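Local coordinates for sulfate transporter sulfate transporter family protein (Wolinella succinogenes, PDB 4DGF), which probably moves sulfate or related anions across the membrane as a SulP-family transporter, of which this chain is the STAS domain, at residues D13-K17 against K18-L22; S90-S93 against D94-G98; G104-A108 against L109-R113; D116-D119 against K120-A123. All blocks are in the same frame, centred on the assembly; numbering follows the deposited sequence. Where two conformers were deposited one is given.

Overall arrangement
All four contacts are local, each between residues a few positions apart in one continuous stretch of the STAS domain. Interactions 1 and 4 are joined directly: their centres lie about 10 Å apart, and Lys18 of the loop before strand 24-28 reaches Asp119 on helix 118-130 through a salt bridge. Interaction 2, at the start of helix 94-103, meets interaction 3 where Tyr97 packs on Ile106 and Glu111, and meets interaction 4 where Ser90 packs on Ile118 and Ala121. Interactions 1 and 3, about 24 Å apart between centres, lie on opposite sides of the chain's centre.

Interaction 1: D13-K17 against K18-L22; sequences DATSK and KVVPL
A bend at chi2 of Lys18 (-74°), beyond a CG set beside the backbone N, turns the lysine chain back along the preceding residues until its ammonium reaches Asp13, whose own CG also stands beside its backbone N. Lys18 NZ meets Asp13 OD1 at 2.8 Å in a salt bridge that uses the anti lone pair of the carboxylate, the one facing away from OD2. On the way the chain passes close over the backbone of the turn, with Lys18 CG 3.6 Å from Ala14 O and Lys18 CE equally near Asp13 CA. The turn itself is a short 3-10 segment, residues 15-17, in the loop that leads into strand 24-28 of the STAS domain, and two successive carbonyls, Ala14 O and Thr15 O, accept bonds from its end. Lys17 N bonds to Ala14 O, and Lys18 N then bonds to Thr15 O at 3.0 Å, fairly straight at 159° but with the donor well above the carbonyl plane instead of on a lone pair. Lys18 NZ has a second anionic partner in Asp119 of helix 118-130, so two carboxylates probably help to keep the ammonium charged. The other carboxylate oxygen, Asp13 OD2, makes a weak hydrogen bond to His117 NE2. Further along the loop the methyl Thr15 CG2 rests 4.0 Å from Val20 CG2, and both side chains touch Ile26 of strand 24-28, while Thr15 OG1 is hydrogen-bonded to Arg58 NH1.

Interaction 2: S90-S93 against D94-G98; sequences SGVS and DRLYG
Ser93 holds the first turn of helix 94-103 with both of its oxygens, OG and O. Its hydroxyl OG accepts from Leu96 N at 3.0 Å, a nearly straight bond of 169°, and its carbonyl O accepts from Tyr97 N, also at 3.0 Å and almost in line with the C=O bond. The hydroxyl can cap the helix because chi1 of 62° places OG between the backbone N and the carbonyl carbon, within reach of Leu96 N, where it also comes 3.5 Å from Leu96 CB. Were Ser93 an alanine, Leu96 N would probably lose its capping acceptor and the start of the helix would be likely to fray. Asp94, the first helical residue, is linked back to the loop by a water that donates to Val92 O at 2.9 Å and to Asp94 OD1 at 2.7 Å, bridging the carbonyl and the carboxylate. Outside these bonds the packing is apolar. The methyl Val92 CG1 lies against the backbone of the next turn, 3.6 Å from Tyr97 N, and touches Tyr97 CB at 3.9 Å and the CB and CG of Leu96. Val92 also packs on Val114, and its backbone is hydrogen-bonded to that of Phe115, while Leu96 turns inward onto Met59. Together these features make a serine N-cap with a hydrophobic staple, Val92 on Tyr97, closing the connection from strand 86-90 to helix 94-103 in the alpha/beta fold of the STAS domain.

Interaction 3: G104-A108 against L109-R113; sequences GFIEA and LGEER
Leu109 CB lies over one face of the Phe105 ring, and the branch Leu109 CD2 comes 4.0 Å from the ring carbon Phe105 CE2, the two side chains meeting one turn apart on helix 105-109. Four residues apart, both side chains fall on the same buried side, and with CG anti to the backbone N (chi1 -172° for Phe105 and -176° for Leu109) they come together there. The packing is close: the phenylalanine ring meets Trp74 of helix 67-83 edge to face, and Leu109 leans on Leu89 of strand 86-90. The backbone ties this turn with two short bonds, from Leu109 N to Phe105 O and from Gly110 N to Ile106 O, both 2.8 Å long. Gly110 then leaves the helix with a positive phi of 105°, where a side chain would jam against the carbonyl of the preceding residue and also meet Glu112 OE1. Ile106 is a second buried packing point, set against Leu100, Asn101 and Val114. Glu111 lays its CG over it, 3.7 Å from Ile106 CG2, the two side chains crossing at about a right angle with Tyr97 close to both.

The solvent side is looser, made up of Glu107, Ala108 and the outward-facing end of Glu111. Apolar packing and backbone bonds thus carry the contact, while the acidic groups of Glu107 and Glu111 lie on the exposed side.

Interaction 4: D116-D119 against K120-A123; sequences DHID and KALA
The first turn of helix 118-130 closes with regular backbone bonds, Ala121 N to His117 O, Leu122 N to Ile118 O at 2.8 Å, and Ala123 N to Asp119 O, while Lys120 N makes a weak one to His117 O. Before the helix, Asp116 reaches forward to Lys120: Lys120 NZ meets Asp116 OD1 at 2.7 Å in a salt bridge that uses the syn lone pair, on the side of the other oxygen. The lysine, extended beyond CG, runs back to the carboxylate, and its CD lies 3.4 Å from the same Asp116 OD1. His117 caps the helix with its ring, ND1 accepting from Asp119 N at 3.0 Å with the donor tilted 16° from the ring plane. On the inner face Ile118 CG1 meets Leu122 CD1 at 4.0 Å, and both residues also pack on Ile56 of the central strand and on Lys18. Cut back to an alanine, position Leu122 is likely to leave Ile118 CG1 without its neighbour and Ile56 and Lys18 without the leucine that covers them. Since ND1 accepts the capping bond, it is probably unprotonated, leaving the proton on NE2, on the side of Asp13. The carboxylate of Asp119, paired with Lys18, lies at the helix N-terminus, where the helix dipole would probably stabilise its negative charge.

Interaction 1: D13-K17 against K18-L22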
# COMPACT_ATOMS: atom_id res chain seq x y z
N ASP A 13 -4.95 14.44 -7.53
CA ASP A 13 -4.25 13.18 -7.29
C ASP A 13 -5.16 11.96 -7.10
O ASP A 13 -4.74 10.91 -6.54
CB ASP A 13 -3.28 13.38 -6.08
CG ASP A 13 -2.11 14.32 -6.46
OD1 ASP A 13 -1.59 14.23 -7.60
OD2 ASP A 13 -1.77 15.18 -5.65
N ALA A 14 -6.38 12.07 -7.58
CA ALA A 14 -7.29 10.97 -7.60
C ALA A 14 -6.76 9.87 -8.50
O ALA A 14 -6.07 10.14 -9.51
CB ALA A 14 -8.67 11.42 -8.07
N THR A 15 -7.00 8.62 -8.13
CA THR A 15 -6.48 7.58 -8.98
C THR A 15 -6.95 7.67 -10.45
O THR A 15 -6.20 7.34 -11.35
CB THR A 15 -6.78 6.17 -8.41
OG1 THR A 15 -6.14 6.07 -7.11
CG2 THR A 15 -6.16 5.13 -9.31
N SER A 16 -8.16 8.16 -10.59
CA SER A 16 -8.80 8.31 -11.94
C SER A 16 -8.01 9.34 -12.78
O SER A 16 -8.16 9.34 -14.01
CB SER A 16 -10.26 8.72 -11.81
OG SER A 16 -10.36 9.99 -11.25
N LYS A 17 -7.18 10.16 -12.15
CA LYS A 17 -6.42 11.18 -12.92
C LYS A 17 -5.09 10.64 -13.34
O LYS A 17 -4.34 11.35 -14.02
CB LYS A 17 -6.12 12.45 -12.11
CG LYS A 17 -7.25 13.09 -11.38
CD LYS A 17 -8.20 13.78 -12.30
CE LYS A 17 -9.36 14.21 -11.40
NZ LYS A 17 -10.64 14.15 -12.15
N LYS A 18 -4.72 9.44 -12.87
CA LYS A 18 -3.40 8.86 -13.14
C LYS A 18 -3.38 7.80 -14.22
O LYS A 18 -4.42 7.21 -14.54
CB LYS A 18 -2.75 8.29 -11.82
CG LYS A 18 -2.82 9.27 -10.66
CD LYS A 18 -1.83 10.42 -10.80
CE LYS A 18 -2.16 11.41 -9.69
NZ LYS A 18 -1.38 12.68 -9.93
N VAL A 19 -2.18 7.55 -14.77
CA VAL A 19 -1.99 6.43 -15.71
C VAL A 19 -1.48 5.22 -14.97
O VAL A 19 -0.37 5.21 -14.42
CB VAL A 19 -1.01 6.82 -16.84
CG1 VAL A 19 -0.68 5.61 -17.68
CG2 VAL A 19 -1.65 7.90 -17.71
N VAL A 20 -2.40 4.27 -14.79
CA VAL A 20 -2.08 3.08 -14.00
C VAL A 20 -1.73 1.93 -14.87
O VAL A 20 -2.56 1.46 -15.67
CB VAL A 20 -3.21 2.70 -13.01
CG1 VAL A 20 -2.76 1.53 -12.19
CG2 VAL A 20 -3.62 3.90 -12.14
N PRO A 21 -0.48 1.49 -14.81
CA PRO A 21 -0.11 0.39 -15.68
C PRO A 21 -0.97 -0.83 -15.50
O PRO A 21 -1.45 -1.09 -14.37
CB PRO A 21 1.37 0.10 -15.33
CG PRO A 21 1.84 1.33 -14.56
CD PRO A 21 0.62 1.90 -13.93
N LEU A 22 -1.21 -1.60 -16.60
CA LEU A 22 -1.74 -2.98 -16.46
C LEU A 22 -0.85 -3.83 -15.52
O LEU A 22 0.35 -3.74 -15.60
CB LEU A 22 -1.93 -3.64 -17.80
CG LEU A 22 -2.81 -2.90 -18.80
CD1 LEU A 22 -2.97 -3.82 -20.04
CD2 LEU A 22 -4.16 -2.49 -18.24

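Interaction 2: S90-S93 against D94-G98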
# COMPACT_ATOMS: atom_id res chain seq x y z
N SER A 90 2.03 4.36 -0.82
CA SER A 90 2.20 5.72 -1.30
C SER A 90 1.49 6.63 -0.32
O SER A 90 0.64 6.16 0.49
CB SER A 90 1.61 5.93 -2.70
OG SER A 90 0.21 5.75 -2.73
N GLY A 91 1.80 7.91 -0.44
CA GLY A 91 1.15 8.98 0.34
C GLY A 91 1.45 8.85 1.84
O GLY A 91 0.65 9.27 2.67
N VAL A 92 2.61 8.30 2.12
CA VAL A 92 2.95 8.07 3.57
C VAL A 92 3.50 9.39 4.17
O VAL A 92 4.57 9.91 3.75
CB VAL A 92 3.97 6.95 3.75
CG1 VAL A 92 4.42 6.84 5.20
CG2 VAL A 92 3.43 5.61 3.27
N SER A 93 2.76 9.95 5.13
CA SER A 93 3.17 11.23 5.75
C SER A 93 4.36 10.93 6.71
O SER A 93 4.63 9.82 7.07
CB SER A 93 2.04 11.80 6.60
OG SER A 93 1.75 10.88 7.66
N ASP A 94 5.05 11.97 7.13
CA ASP A 94 6.10 11.78 8.13
C ASP A 94 5.62 11.19 9.46
O ASP A 94 6.28 10.32 10.00
CB ASP A 94 6.75 13.16 8.38
CG ASP A 94 7.69 13.56 7.27
OD1 ASP A 94 7.96 12.77 6.33
OD2 ASP A 94 8.18 14.74 7.33
N ARG A 95 4.38 11.50 9.88
CA ARG A 95 3.89 10.91 11.11
C ARG A 95 3.57 9.43 10.91
O ARG A 95 4.00 8.56 11.69
CB ARG A 95 2.68 11.67 11.58
CG ARG A 95 2.10 10.90 12.75
CD ARG A 95 0.84 11.57 13.16
NE ARG A 95 0.47 10.80 14.35
CZ ARG A 95 -0.43 11.18 15.24
NH1 ARG A 95 -1.10 12.31 15.06
NH2 ARG A 95 -0.69 10.35 16.25
N LEU A 96 2.92 9.10 9.78
CA LEU A 96 2.72 7.64 9.55
C LEU A 96 4.01 6.83 9.45
O LEU A 96 4.11 5.68 9.97
CB LEU A 96 1.82 7.45 8.32
CG LEU A 96 1.55 5.97 8.03
CD1 LEU A 96 0.74 5.35 9.17
CD2 LEU A 96 0.62 5.95 6.81
N TYR A 97 4.99 7.37 8.76
CA TYR A 97 6.25 6.69 8.56
C TYR A 97 6.86 6.40 9.96
O TYR A 97 7.35 5.30 10.19
CB TYR A 97 7.21 7.62 7.75
CG TYR A 97 8.56 6.99 7.50
CD1 TYR A 97 8.81 6.26 6.36
CD2 TYR A 97 9.56 7.15 8.44
CE1 TYR A 97 10.08 5.73 6.13
CE2 TYR A 97 10.80 6.62 8.21
CZ TYR A 97 11.04 5.89 7.05
OH TYR A 97 12.30 5.33 6.81
N GLY A 98 6.78 7.40 10.83
CA GLY A 98 7.37 7.25 12.17
C GLY A 98 6.70 6.07 12.90
O GLY A 98 7.41 5.29 13.53
O HOH W 1 6.50 11.98 4.22

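Interaction 3: G104-A108 against L109-R113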
# COMPACT_ATOMS: atom_id res chain seq x y z
N GLY A 104 8.44 -1.52 13.14
CA GLY A 104 9.36 -2.41 12.45
C GLY A 104 9.02 -2.73 11.01
O GLY A 104 9.67 -3.56 10.35
N PHE A 105 7.94 -2.09 10.54
CA PHE A 105 7.40 -2.46 9.25
C PHE A 105 8.25 -1.87 8.10
O PHE A 105 8.40 -2.56 7.07
CB PHE A 105 5.94 -1.93 9.08
CG PHE A 105 5.29 -2.45 7.83
CD1 PHE A 105 5.10 -3.81 7.75
CD2 PHE A 105 4.86 -1.64 6.80
CE1 PHE A 105 4.46 -4.36 6.65
CE2 PHE A 105 4.24 -2.19 5.64
CZ PHE A 105 4.10 -3.59 5.59
N ILE A 106 8.78 -0.68 8.28
CA ILE A 106 9.64 -0.03 7.24
C ILE A 106 10.85 -0.94 6.94
O ILE A 106 11.14 -1.21 5.76
CB ILE A 106 10.09 1.38 7.59
CG1 ILE A 106 8.90 2.31 7.83
CG2 ILE A 106 11.09 1.91 6.52
CD1 ILE A 106 7.99 2.63 6.58
N GLU A 107 11.54 -1.43 7.97
CA GLU A 107 12.74 -2.24 7.69
C GLU A 107 12.32 -3.58 7.11
O GLU A 107 13.08 -4.18 6.35
CB GLU A 107 13.62 -2.42 8.93
CG GLU A 107 14.09 -1.12 9.56
CD GLU A 107 15.25 -1.26 10.54
OE1 GLU A 107 15.21 -2.11 11.47
OE2 GLU A 107 16.22 -0.48 10.39
N ALA A 108 11.10 -4.03 7.41
CA ALA A 108 10.66 -5.35 6.87
C ALA A 108 10.25 -5.27 5.41
O ALA A 108 10.50 -6.19 4.59
CB ALA A 108 9.54 -5.97 7.69
N LEU A 109 9.62 -4.14 5.06
CA LEU A 109 9.13 -3.99 3.68
C LEU A 109 10.25 -3.54 2.78
O LEU A 109 10.38 -3.96 1.60
CB LEU A 109 8.04 -2.89 3.68
CG LEU A 109 7.37 -2.71 2.30
CD1 LEU A 109 6.67 -4.02 1.86
CD2 LEU A 109 6.42 -1.56 2.40
N GLY A 110 11.08 -2.67 3.34
CA GLY A 110 12.16 -2.00 2.61
C GLY A 110 11.80 -0.54 2.32
O GLY A 110 10.71 -0.22 1.76
N GLU A 111 12.69 0.39 2.69
CA GLU A 111 12.40 1.82 2.49
C GLU A 111 12.10 2.18 1.06
O GLU A 111 11.41 3.18 0.80
CB GLU A 111 13.65 2.65 2.86
CG GLU A 111 13.89 2.82 4.31
CD GLU A 111 15.24 3.48 4.58
OE1 GLU A 111 15.92 3.06 5.55
OE2 GLU A 111 15.62 4.41 3.82
N GLU A 112 12.73 1.47 0.11
CA GLU A 112 12.57 1.83 -1.28
C GLU A 112 11.15 1.55 -1.82
O GLU A 112 10.77 1.99 -2.93
CB GLU A 112 13.64 1.11 -2.12
CG GLU A 112 13.29 -0.33 -2.45
CD GLU A 112 13.53 -1.30 -1.30
OE1 GLU A 112 14.06 -0.92 -0.16
OE2 GLU A 112 13.21 -2.50 -1.58
N ARG A 113 10.36 0.85 -1.02
CA ARG A 113 8.92 0.57 -1.33
C ARG A 113 7.90 1.59 -0.75
O ARG A 113 6.67 1.39 -0.94
CB ARG A 113 8.53 -0.79 -0.79
CG ARG A 113 9.47 -1.97 -1.13
CD ARG A 113 9.12 -2.62 -2.39
NE ARG A 113 9.75 -3.94 -2.54
CZ ARG A 113 9.17 -5.08 -2.14
NH1 ARG A 113 7.91 -5.07 -1.61
NH2 ARG A 113 9.79 -6.21 -2.37

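Interaction 4: D116-D119 against K120-A123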
# COMPACT_ATOMS: atom_id res chain seq x y z
N ASP A 116 6.00 9.17 -0.65
CA ASP A 116 5.16 10.13 -0.07
C ASP A 116 4.08 10.62 -1.02
O ASP A 116 3.30 11.53 -0.62
CB ASP A 116 5.94 11.32 0.49
CG ASP A 116 6.74 12.04 -0.58
OD1 ASP A 116 6.42 11.90 -1.77
OD2 ASP A 116 7.69 12.81 -0.25
N HIS A 117 4.05 10.03 -2.19
CA HIS A 117 3.17 10.52 -3.25
C HIS A 117 2.92 9.41 -4.24
O HIS A 117 3.85 8.66 -4.67
CB HIS A 117 3.78 11.72 -4.02
CG HIS A 117 2.70 12.56 -4.76
ND1 HIS A 117 2.19 12.26 -6.00
CD2 HIS A 117 1.98 13.68 -4.34
CE1 HIS A 117 1.22 13.13 -6.33
NE2 HIS A 117 1.08 13.99 -5.33
N ILE A 118 1.66 9.38 -4.72
CA ILE A 118 1.20 8.38 -5.67
C ILE A 118 1.98 8.43 -7.00
O ILE A 118 2.33 7.38 -7.61
CB ILE A 118 -0.34 8.48 -5.93
CG1 ILE A 118 -0.86 7.32 -6.77
CG2 ILE A 118 -0.75 9.84 -6.56
CD1 ILE A 118 -0.42 5.93 -6.29
N ASP A 119 2.37 9.66 -7.41
CA ASP A 119 3.16 9.74 -8.64
C ASP A 119 4.48 8.99 -8.58
O ASP A 119 4.91 8.39 -9.55
CB ASP A 119 3.43 11.18 -9.00
CG ASP A 119 2.20 11.94 -9.46
OD1 ASP A 119 1.09 11.40 -9.71
OD2 ASP A 119 2.34 13.18 -9.60
N LYS A 120 5.15 9.06 -7.45
CA LYS A 120 6.41 8.35 -7.30
C LYS A 120 6.14 6.86 -7.22
O LYS A 120 6.96 6.11 -7.73
CB LYS A 120 7.11 8.77 -5.97
CG LYS A 120 7.31 10.26 -5.89
CD LYS A 120 7.99 10.69 -4.58
CE LYS A 120 8.29 12.19 -4.75
NZ LYS A 120 8.26 12.86 -3.44
N ALA A 121 5.09 6.44 -6.45
CA ALA A 121 4.89 5.01 -6.37
C ALA A 121 4.59 4.43 -7.79
O ALA A 121 4.93 3.28 -8.13
CB ALA A 121 3.79 4.66 -5.36
N LEU A 122 3.79 5.17 -8.53
CA LEU A 122 3.42 4.72 -9.87
C LEU A 122 4.62 4.64 -10.82
O LEU A 122 4.72 3.67 -11.66
CB LEU A 122 2.40 5.64 -10.53
CG LEU A 122 0.97 5.29 -10.09
CD1 LEU A 122 -0.04 6.37 -10.58
CD2 LEU A 122 0.42 3.89 -10.44
N ALA A 123 5.44 5.64 -10.73
CA ALA A 123 6.71 5.62 -11.53
C ALA A 123 7.49 4.33 -11.24
O ALA A 123 7.98 3.68 -12.14
CB ALA A 123 7.55 6.82 -11.21